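Local coordinates for protein NEQ011 (Nanoarchaeum equitans Kin4-M, PDB 6GQ8) that binds a ferric ion and, as a superoxide reductase of the desulfoferrodoxin family, probably reduces superoxide, at residues H35-S40 against K66-Y71; L48-E53 against G89-I94; T58-I63 against V81-E86. All blocks are in the same frame, centred on the assembly; numbering follows the deposited sequence.

Interaction 1: residues H35-S40 against K66-Y71; sequences HPNEPS and KAHGEY. With FE (Fe (III) ion), chain E.
P39 and H68 hold the closest pair of CA atoms between two irregular loops, 5.4 Å from P39 CA to H68 CA. It is a loop-to-loop contact in a superoxide reductase with a four-histidine, one-cysteine iron centre. The 35-40 loop carries the ligand H35 at one end and meets the 66-71 loop further along, at N37-P39, away from the metal. The backbone of H68 turns its carbonyl to the proline ring, P39 CD lying 3.4 Å from H68 O. G69 follows with angles (phi 124°) at which a side chain would press on that same carbonyl.

In the one side-chain hydrogen bond, H68 ND1 donates to N37 OD1 over 2.8 Å, the oxygen lying in the plane of the imidazole at its edge, while the donor is tilted slightly from the carbonyl plane of the amide. A chi1 of -163°, with N37 CG anti to N, carries OD1 to that edge. Amide and ring planes stand about 50° apart, and the two side chains cross nearly at right angles. The other end of the amide, N37 ND2, is held by T75 O, so both of its polar atoms are engaged and its rotation is fixed. H68 is positioned by its backbone N, which donates to E70 OE1 on the syn lone pair, and by stacking against the ring of H42.

H35 binds iron through NE2 at 2.2 Å, together with H10, H41, C97 and H100. The other ring nitrogen, H35 ND1, helps to orient the ring by a bent bond of 2.7 Å to a lone pair of P36 O.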
loop_
_atom_site.group_PDB
_atom_site.type_symbol
_atom_site.label_atom_id
_atom_site.label_comp_id
_atom_site.label_asym_id
_atom_site.label_seq_id
_atom_site.Cartn_x
_atom_site.Cartn_y
_atom_site.Cartn_z
ATOM N N HIS A 35 17.241 -14.132 -0.746
ATOM C CA HIS A 35 16.766 -13.821 -2.086
ATOM C C HIS A 35 17.468 -12.562 -2.595
ATOM O O HIS A 35 17.739 -11.648 -1.812
ATOM C CB HIS A 35 15.248 -13.610 -2.074
ATOM C CG HIS A 35 14.638 -13.447 -3.433
ATOM N ND1 HIS A 35 14.543 -12.226 -4.067
ATOM C CD2 HIS A 35 14.065 -14.347 -4.268
ATOM C CE1 HIS A 35 13.951 -12.383 -5.238
ATOM N NE2 HIS A 35 13.650 -13.660 -5.385
ATOM N N PRO A 36 17.791 -12.499 -3.888
ATOM C CA PRO A 36 18.397 -11.278 -4.433
ATOM C C PRO A 36 17.525 -10.060 -4.164
ATOM O O PRO A 36 16.296 -10.146 -4.113
ATOM C CB PRO A 36 18.502 -11.573 -5.934
ATOM C CG PRO A 36 18.587 -13.060 -6.016
ATOM C CD PRO A 36 17.741 -13.587 -4.881
ATOM N N ASN A 37 18.181 -8.913 -3.963
ATOM C CA ASN A 37 17.497 -7.638 -3.725
ATOM C C ASN A 37 18.074 -6.632 -4.717
ATOM O O ASN A 37 18.965 -5.849 -4.384
ATOM C CB ASN A 37 17.655 -7.174 -2.279
ATOM C CG ASN A 37 16.645 -6.110 -1.893
ATOM O OD1 ASN A 37 16.074 -5.437 -2.753
ATOM N ND2 ASN A 37 16.420 -5.951 -0.595
ATOM N N GLU A 38 17.545 -6.653 -5.931
ATOM C CA GLU A 38 18.030 -5.877 -7.060
ATOM C C GLU A 38 16.873 -5.106 -7.670
ATOM O O GLU A 38 15.707 -5.464 -7.472
ATOM C CB GLU A 38 18.662 -6.802 -8.111
ATOM C CG GLU A 38 19.740 -7.717 -7.557
ATOM C CD GLU A 38 20.032 -8.890 -8.471
ATOM O OE1 GLU A 38 19.326 -9.047 -9.489
ATOM O OE2 GLU A 38 20.979 -9.650 -8.178
ATOM N N PRO A 39 17.159 -4.039 -8.429
ATOM C CA PRO A 39 16.059 -3.261 -9.023
ATOM C C PRO A 39 15.109 -4.095 -9.866
ATOM O O PRO A 39 13.887 -3.909 -9.780
ATOM C CB PRO A 39 16.797 -2.209 -9.860
ATOM C CG PRO A 39 18.098 -2.025 -9.148
ATOM C CD PRO A 39 18.469 -3.392 -8.640
ATOM N N SER A 40 15.630 -5.035 -10.655
ATOM C CA SER A 40 14.811 -5.851 -11.541
ATOM C C SER A 40 14.471 -7.218 -10.956
ATOM O O SER A 40 13.903 -8.055 -11.666
ATOM C CB SER A 40 15.496 -6.017 -12.898
ATOM O OG SER A 40 15.651 -4.761 -13.535
ATOM N N LYS A 66 10.500 -1.078 0.143
ATOM C CA LYS A 66 10.480 -0.062 -0.905
ATOM C C LYS A 66 11.829 0.206 -1.558
ATOM O O LYS A 66 11.858 0.652 -2.711
ATOM C CB LYS A 66 9.937 1.259 -0.346
ATOM C CG LYS A 66 8.458 1.230 -0.002
ATOM C CD LYS A 66 7.629 0.945 -1.237
ATOM C CE LYS A 66 6.265 1.601 -1.170
ATOM N NZ LYS A 66 5.526 1.337 -2.428
ATOM N N ALA A 67 12.942 -0.033 -0.870
ATOM C CA ALA A 67 14.261 0.298 -1.395
ATOM C C ALA A 67 14.938 -0.955 -1.938
ATOM O O ALA A 67 14.973 -1.990 -1.265
ATOM C CB ALA A 67 15.132 0.952 -0.323
ATOM N N HIS A 68 15.487 -0.849 -3.148
ATOM C CA HIS A 68 16.111 -1.978 -3.829
ATOM C C HIS A 68 17.334 -1.513 -4.606
ATOM O O HIS A 68 17.581 -1.950 -5.735
ATOM C CB HIS A 68 15.118 -2.684 -4.754
ATOM C CG HIS A 68 13.817 -3.022 -4.095
ATOM N ND1 HIS A 68 13.691 -4.038 -3.174
ATOM C CD2 HIS A 68 12.582 -2.478 -4.228
ATOM C CE1 HIS A 68 12.437 -4.102 -2.760
ATOM N NE2 HIS A 68 11.743 -3.169 -3.387
ATOM N N GLY A 69 18.114 -0.616 -4.010
ATOM C CA GLY A 69 19.344 -0.128 -4.609
ATOM C C GLY A 69 19.424 1.375 -4.762
ATOM O O GLY A 69 20.517 1.893 -5.036
ATOM N N GLU A 70 18.319 2.097 -4.591
ATOM C CA GLU A 70 18.338 3.551 -4.699
ATOM C C GLU A 70 19.312 4.143 -3.691
ATOM O O GLU A 70 19.126 4.002 -2.478
ATOM C CB GLU A 70 16.933 4.114 -4.481
ATOM C CG GLU A 70 15.931 3.746 -5.568
ATOM C CD GLU A 70 15.234 2.424 -5.310
ATOM O OE1 GLU A 70 15.666 1.688 -4.400
ATOM O OE2 GLU A 70 14.253 2.123 -6.020
ATOM N N TYR A 71 20.353 4.803 -4.201
ATOM C CA TYR A 71 21.418 5.370 -3.373
ATOM C C TYR A 71 22.018 4.321 -2.440
ATOM O O TYR A 71 22.420 4.627 -1.314
ATOM C CB TYR A 71 20.909 6.582 -2.584
ATOM C CG TYR A 71 20.314 7.667 -3.459
ATOM C CD1 TYR A 71 21.125 8.466 -4.253
ATOM C CD2 TYR A 71 18.942 7.889 -3.493
ATOM C CE1 TYR A 71 20.590 9.457 -5.057
ATOM C CE2 TYR A 71 18.396 8.878 -4.297
ATOM C CZ TYR A 71 19.226 9.659 -5.076
ATOM O OH TYR A 71 18.695 10.646 -5.877
HETATM FE FE FE E . 12.653 -14.439 -7.243
#

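Interaction 2: residues L48-E53 against G89-I94; sequences LYFEPE and GKLIAI
The ring of F50 lies beside the backbone of G89 and K90, with F50 CE1 3.7 Å from G89 CA and F50 CD1 close to K90 O, both approached obliquely. One face of the ring is taken by P52, two residues on in the same strand, whose N sits over the centre. The phenol ring of Y49 is used differently: I92 O lies at its edge, near the ring plane, while I94 CD1 comes obliquely to within 4.0 Å of Y49 CE2. H59 stacks on the Y49 ring.

A chi1 of 174° sets F50 CG opposite the backbone N and swings the ring over G89, with CD1 near K90 O and L91 CD2. Separately, L91 CD2 packs 3.7 Å from F50 CB. A β-carbon on G89 would collide with the ring and with E51 O, so the absence of a side chain there is what admits the phenyl group. With an alanine here in place of F50 the ring would be gone, which would probably open a gap over the G89 backbone and leave L91 CD2 with the CB contact but without that to CD1.

These residues belong to an antiparallel ladder between neighbouring strands of the larger sheet of an immunoglobulin-like (E-set) β-sandwich. Y49 and I92 form a hydrogen-bonded pair, Y49 N to I92 O at 2.7 Å and I92 N to Y49 O at 2.8 Å. E51 and K90 form the next, where K90 N to E51 O is stretched to a weak 3.4 Å. L48, F50, L91 and A93 face the sandwich interior. On the other face E51 and K90 run side by side, yet K90 NZ makes its salt bridge with E106.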
loop_
_atom_site.group_PDB
_atom_site.type_symbol
_atom_site.label_atom_id
_atom_site.label_comp_id
_atom_site.label_asym_id
_atom_site.label_seq_id
_atom_site.Cartn_x
_atom_site.Cartn_y
_atom_site.Cartn_z
ATOM N N LEU A 48 -0.319 -10.114 5.182
ATOM C CA LEU A 48 -0.558 -11.036 6.287
ATOM C C LEU A 48 -2.047 -11.064 6.599
ATOM O O LEU A 48 -2.645 -10.020 6.876
ATOM C CB LEU A 48 0.238 -10.631 7.528
ATOM C CG LEU A 48 0.007 -11.484 8.779
ATOM C CD1 LEU A 48 0.565 -12.890 8.599
ATOM C CD2 LEU A 48 0.608 -10.818 10.002
ATOM N N TYR A 49 -2.638 -12.256 6.564
ATOM C CA TYR A 49 -4.040 -12.446 6.900
ATOM C C TYR A 49 -4.168 -13.389 8.089
ATOM O O TYR A 49 -3.289 -14.218 8.347
ATOM C CB TYR A 49 -4.828 -13.024 5.719
ATOM C CG TYR A 49 -4.772 -12.199 4.450
ATOM C CD1 TYR A 49 -5.770 -11.278 4.150
ATOM C CD2 TYR A 49 -3.734 -12.358 3.544
ATOM C CE1 TYR A 49 -5.727 -10.529 2.985
ATOM C CE2 TYR A 49 -3.682 -11.615 2.376
ATOM C CZ TYR A 49 -4.682 -10.704 2.104
ATOM O OH TYR A 49 -4.630 -9.964 0.948
ATOM N N PHE A 50 -5.278 -13.256 8.811
ATOM C CA PHE A 50 -5.683 -14.228 9.817
ATOM C C PHE A 50 -7.063 -14.737 9.436
ATOM O O PHE A 50 -7.997 -13.944 9.278
ATOM C CB PHE A 50 -5.696 -13.626 11.223
ATOM C CG PHE A 50 -6.238 -14.560 12.273
ATOM C CD1 PHE A 50 -5.663 -15.804 12.474
ATOM C CD2 PHE A 50 -7.315 -14.191 13.063
ATOM C CE1 PHE A 50 -6.154 -16.669 13.439
ATOM C CE2 PHE A 50 -7.810 -15.050 14.033
ATOM C CZ PHE A 50 -7.230 -16.291 14.221
ATOM N N GLU A 51 -7.181 -16.051 9.260
ATOM C CA GLU A 51 -8.454 -16.682 8.931
ATOM C C GLU A 51 -8.925 -17.485 10.134
ATOM O O GLU A 51 -8.538 -18.652 10.297
ATOM C CB GLU A 51 -8.328 -17.576 7.696
ATOM C CG GLU A 51 -9.656 -18.144 7.223
ATOM C CD GLU A 51 -9.519 -19.033 6.003
ATOM O OE1 GLU A 51 -8.599 -18.800 5.190
ATOM O OE2 GLU A 51 -10.339 -19.965 5.855
ATOM N N PRO A 52 -9.743 -16.909 11.013
ATOM C CA PRO A 52 -10.281 -17.692 12.130
ATOM C C PRO A 52 -11.134 -18.836 11.606
ATOM O O PRO A 52 -11.808 -18.715 10.582
ATOM C CB PRO A 52 -11.111 -16.673 12.919
ATOM C CG PRO A 52 -11.391 -15.565 11.957
ATOM C CD PRO A 52 -10.246 -15.525 10.999
ATOM N N GLU A 53 -11.074 -19.963 12.312
ATOM C CA GLU A 53 -11.752 -21.174 11.868
ATOM C C GLU A 53 -13.241 -20.922 11.666
ATOM O O GLU A 53 -13.939 -20.478 12.582
ATOM C CB GLU A 53 -11.518 -22.295 12.879
ATOM C CG GLU A 53 -11.696 -21.877 14.329
ATOM C CD GLU A 53 -11.189 -22.924 15.301
ATOM O OE1 GLU A 53 -10.218 -23.632 14.958
ATOM O OE2 GLU A 53 -11.760 -23.041 16.407
ATOM N N GLY A 89 -7.201 -20.349 14.610
ATOM C CA GLY A 89 -7.218 -20.241 13.165
ATOM C C GLY A 89 -5.809 -20.381 12.627
ATOM O O GLY A 89 -4.929 -20.920 13.299
ATOM N N LYS A 90 -5.604 -19.880 11.414
ATOM C CA LYS A 90 -4.291 -19.931 10.790
ATOM C C LYS A 90 -3.925 -18.570 10.221
ATOM O O LYS A 90 -4.779 -17.856 9.683
ATOM C CB LYS A 90 -4.235 -20.993 9.683
ATOM C CG LYS A 90 -5.230 -20.792 8.555
ATOM C CD LYS A 90 -5.167 -21.953 7.576
ATOM C CE LYS A 90 -6.145 -21.774 6.428
ATOM N NZ LYS A 90 -6.064 -22.907 5.464
ATOM N N LEU A 91 -2.651 -18.218 10.344
ATOM C CA LEU A 91 -2.110 -17.035 9.695
ATOM C C LEU A 91 -1.709 -17.375 8.267
ATOM O O LEU A 91 -1.228 -18.474 7.980
ATOM C CB LEU A 91 -0.905 -16.496 10.467
ATOM C CG LEU A 91 -1.216 -15.886 11.834
ATOM C CD1 LEU A 91 0.060 -15.464 12.536
ATOM C CD2 LEU A 91 -2.142 -14.695 11.666
ATOM N N ILE A 92 -1.899 -16.414 7.369
ATOM C CA ILE A 92 -1.603 -16.604 5.956
ATOM C C ILE A 92 -0.724 -15.452 5.501
ATOM O O ILE A 92 -1.111 -14.283 5.623
ATOM C CB ILE A 92 -2.881 -16.687 5.103
ATOM C CG1 ILE A 92 -3.784 -17.820 5.602
ATOM C CG2 ILE A 92 -2.531 -16.890 3.636
ATOM C CD1 ILE A 92 -5.154 -17.849 4.954
ATOM N N ALA A 93 0.462 -15.775 4.996
ATOM C CA ALA A 93 1.384 -14.785 4.461
ATOM C C ALA A 93 1.474 -14.965 2.956
ATOM O O ALA A 93 1.644 -16.088 2.470
ATOM C CB ALA A 93 2.769 -14.912 5.098
ATOM N N ILE A 94 1.360 -13.861 2.227
ATOM C CA ILE A 94 1.473 -13.845 0.775
ATOM C C ILE A 94 2.558 -12.845 0.421
ATOM O O ILE A 94 2.478 -11.674 0.808
ATOM C CB ILE A 94 0.143 -13.470 0.102
ATOM C CG1 ILE A 94 -0.937 -14.504 0.434
ATOM C CG2 ILE A 94 0.324 -13.332 -1.405
ATOM C CD1 ILE A 94 -2.258 -14.250 -0.264
#

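Interaction 3: residues T58-I63 against V81-E86; sequences THIARI and VYAKLE
A classic β-bulge shapes this meeting of the two sheets of the β-sandwich, because I60 and A61, consecutive in sequence, both face L48 of the adjacent strand. In a regular strand, successive residues would turn to opposite faces. Here the helix-like psi of I60 (-49°) sends both side chains into the space between the sheets. On the far side, V81 and A83, two residues apart in a regular strand, provide the matching surface. The strand segments run almost antiparallel, at 165° between their directions, and their axes approach to 7.9 Å, which is close for facing strands and in keeping with the alanines at the interface. No hydrogen bond joins them.

The contact is wholly apolar. I60 uses both branches: CG2 meets A83 CB at 3.7 Å, while the arm through CG1, bent by a chi2 of -60°, carries CD1 to L85 CD2, also at 3.7 Å, across the oblique path of the leucine. V81 turns a single methyl to two partners, CG1 lying 3.9 Å from A61 CB and 3.9 Å from I63 CD1. With I63 the approach is tip to tip, the terminal methyl groups reaching toward each other. Small alanines on each strand let the backbones come close between the branched residues: I60 CA to A83 CA is 7.3 Å.

R62 points away from this interior and forms a salt bridge with D47. Around the contact, strand 43-52 contributes L48 against V81, V46 against I63, and F50 against both I60 and L85. Strand 22-29 is the sheet neighbour of 74-84, V81 pairing by backbone with I25. R62, I63, A83 and K84 pair antiparallel with a strand of the second subunit, so sheet structure continues beyond both 58-65 and 74-84.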
loop_
_atom_site.group_PDB
_atom_site.type_symbol
_atom_site.label_atom_id
_atom_site.label_comp_id
_atom_site.label_asym_id
_atom_site.label_seq_id
_atom_site.Cartn_x
_atom_site.Cartn_y
_atom_site.Cartn_z
ATOM N N THR A 58 -9.155 -12.256 7.555
ATOM C CA THR A 58 -9.066 -10.846 7.911
ATOM C C THR A 58 -7.667 -10.328 7.600
ATOM O O THR A 58 -6.673 -10.907 8.048
ATOM C CB THR A 58 -9.392 -10.631 9.389
ATOM O OG1 THR A 58 -10.767 -10.956 9.631
ATOM C CG2 THR A 58 -9.127 -9.188 9.792
ATOM N N HIS A 59 -7.597 -9.252 6.821
ATOM C CA HIS A 59 -6.313 -8.645 6.500
ATOM C C HIS A 59 -5.741 -7.987 7.748
ATOM O O HIS A 59 -6.372 -7.099 8.332
ATOM C CB HIS A 59 -6.474 -7.622 5.377
ATOM C CG HIS A 59 -5.209 -7.346 4.627
ATOM N ND1 HIS A 59 -5.177 -6.586 3.476
ATOM C CD2 HIS A 59 -3.934 -7.733 4.857
ATOM C CE1 HIS A 59 -3.935 -6.516 3.032
ATOM N NE2 HIS A 59 -3.161 -7.207 3.849
ATOM N N ILE A 60 -4.557 -8.422 8.160
ATOM C CA ILE A 60 -3.924 -7.921 9.376
ATOM C C ILE A 60 -2.910 -6.830 9.068
ATOM O O ILE A 60 -2.924 -5.767 9.690
ATOM C CB ILE A 60 -3.271 -9.078 10.165
ATOM C CG1 ILE A 60 -4.320 -10.106 10.601
ATOM C CG2 ILE A 60 -2.533 -8.531 11.376
ATOM C CD1 ILE A 60 -5.402 -9.543 11.504
ATOM N N ALA A 61 -2.013 -7.074 8.114
ATOM C CA ALA A 61 -0.968 -6.111 7.809
ATOM C C ALA A 61 -0.594 -6.195 6.338
ATOM O O ALA A 61 -0.752 -7.239 5.698
ATOM C CB ALA A 61 0.275 -6.333 8.676
ATOM N N ARG A 62 -0.116 -5.073 5.808
ATOM C CA ARG A 62 0.484 -5.001 4.480
ATOM C C ARG A 62 1.815 -4.273 4.611
ATOM O O ARG A 62 1.855 -3.139 5.097
ATOM C CB ARG A 62 -0.450 -4.288 3.497
ATOM C CG ARG A 62 0.137 -3.988 2.125
ATOM C CD ARG A 62 -0.969 -3.644 1.118
ATOM N NE ARG A 62 -1.642 -4.837 0.607
ATOM C CZ ARG A 62 -2.719 -4.818 -0.173
ATOM N NH1 ARG A 62 -3.267 -3.664 -0.534
ATOM N NH2 ARG A 62 -3.251 -5.957 -0.597
ATOM N N ILE A 63 2.903 -4.927 4.206
ATOM C CA ILE A 63 4.244 -4.368 4.341
ATOM C C ILE A 63 4.873 -4.304 2.958
ATOM O O ILE A 63 5.017 -5.333 2.288
ATOM C CB ILE A 63 5.127 -5.190 5.292
ATOM C CG1 ILE A 63 4.450 -5.348 6.655
ATOM C CG2 ILE A 63 6.490 -4.530 5.444
ATOM C CD1 ILE A 63 3.960 -6.752 6.921
ATOM N N VAL A 81 5.219 -7.509 12.904
ATOM C CA VAL A 81 3.998 -6.775 13.194
ATOM C C VAL A 81 3.376 -7.382 14.444
ATOM O O VAL A 81 3.787 -8.440 14.921
ATOM C CB VAL A 81 2.991 -6.787 12.023
ATOM C CG1 VAL A 81 3.580 -6.094 10.795
ATOM C CG2 VAL A 81 2.544 -8.204 11.700
ATOM N N TYR A 82 2.361 -6.694 14.965
ATOM C CA TYR A 82 1.739 -7.031 16.240
ATOM C C TYR A 82 0.232 -6.946 16.070
ATOM O O TYR A 82 -0.272 -5.960 15.523
ATOM C CB TYR A 82 2.192 -6.080 17.355
ATOM C CG TYR A 82 3.682 -6.078 17.615
ATOM C CD1 TYR A 82 4.220 -6.786 18.681
ATOM C CD2 TYR A 82 4.548 -5.361 16.799
ATOM C CE1 TYR A 82 5.580 -6.785 18.925
ATOM C CE2 TYR A 82 5.910 -5.357 17.032
ATOM C CZ TYR A 82 6.420 -6.067 18.097
ATOM O OH TYR A 82 7.777 -6.060 18.331
ATOM N N ALA A 83 -0.486 -7.967 16.536
ATOM C CA ALA A 83 -1.930 -8.011 16.357
ATOM C C ALA A 83 -2.595 -8.689 17.544
ATOM O O ALA A 83 -2.027 -9.591 18.165
ATOM C CB ALA A 83 -2.312 -8.749 15.070
ATOM N N LYS A 84 -3.812 -8.238 17.842
ATOM C CA LYS A 84 -4.721 -8.932 18.742
ATOM C C LYS A 84 -5.608 -9.837 17.897
ATOM O O LYS A 84 -6.326 -9.354 17.016
ATOM C CB LYS A 84 -5.574 -7.926 19.512
ATOM C CG LYS A 84 -4.778 -6.945 20.351
ATOM C CD LYS A 84 -5.687 -6.008 21.132
ATOM C CE LYS A 84 -4.886 -5.122 22.073
ATOM N NZ LYS A 84 -5.765 -4.243 22.889
ATOM N N LEU A 85 -5.562 -11.141 18.153
ATOM C CA LEU A 85 -6.316 -12.108 17.367
ATOM C C LEU A 85 -7.223 -12.911 18.284
ATOM O O LEU A 85 -6.762 -13.472 19.283
ATOM C CB LEU A 85 -5.383 -13.041 16.593
ATOM C CG LEU A 85 -4.356 -12.351 15.695
ATOM C CD1 LEU A 85 -3.416 -13.372 15.076
ATOM C CD2 LEU A 85 -5.057 -11.535 14.620
ATOM N N GLU A 86 -8.506 -12.975 17.936
ATOM C CA GLU A 86 -9.498 -13.669 18.746
ATOM C C GLU A 86 -9.750 -15.055 18.170
ATOM O O GLU A 86 -10.016 -15.198 16.971
ATOM C CB GLU A 86 -10.808 -12.882 18.816
ATOM C CG GLU A 86 -11.839 -13.496 19.758
ATOM C CD GLU A 86 -13.157 -12.747 19.755
ATOM O OE1 GLU A 86 -13.837 -12.732 18.707
ATOM O OE2 GLU A 86 -13.505 -12.157 20.797
#

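How the interactions relate
Interactions 2 and 3 both belong to the buried β-sandwich, their centres 9 Å apart, and bear on it in complementary ways: interaction 2, much the largest, joins strands edge to edge within a sheet through backbone bonds, while interaction 3 joins facing sheets by apolar packing alone. They share a border, because strands 43-52 and 58-65 are neighbours, with L48 O about 2.8 Å from I60 N. Interaction 1 stands apart, on the opposite side of the chain's centre. It is partly buried, and its chemistry is a single side-chain hydrogen bond and a proline-carbonyl contact, between loops of which one also supplies an iron ligand. Segment 66-71 follows the strand used in interaction 3, and both contacts touch the second subunit.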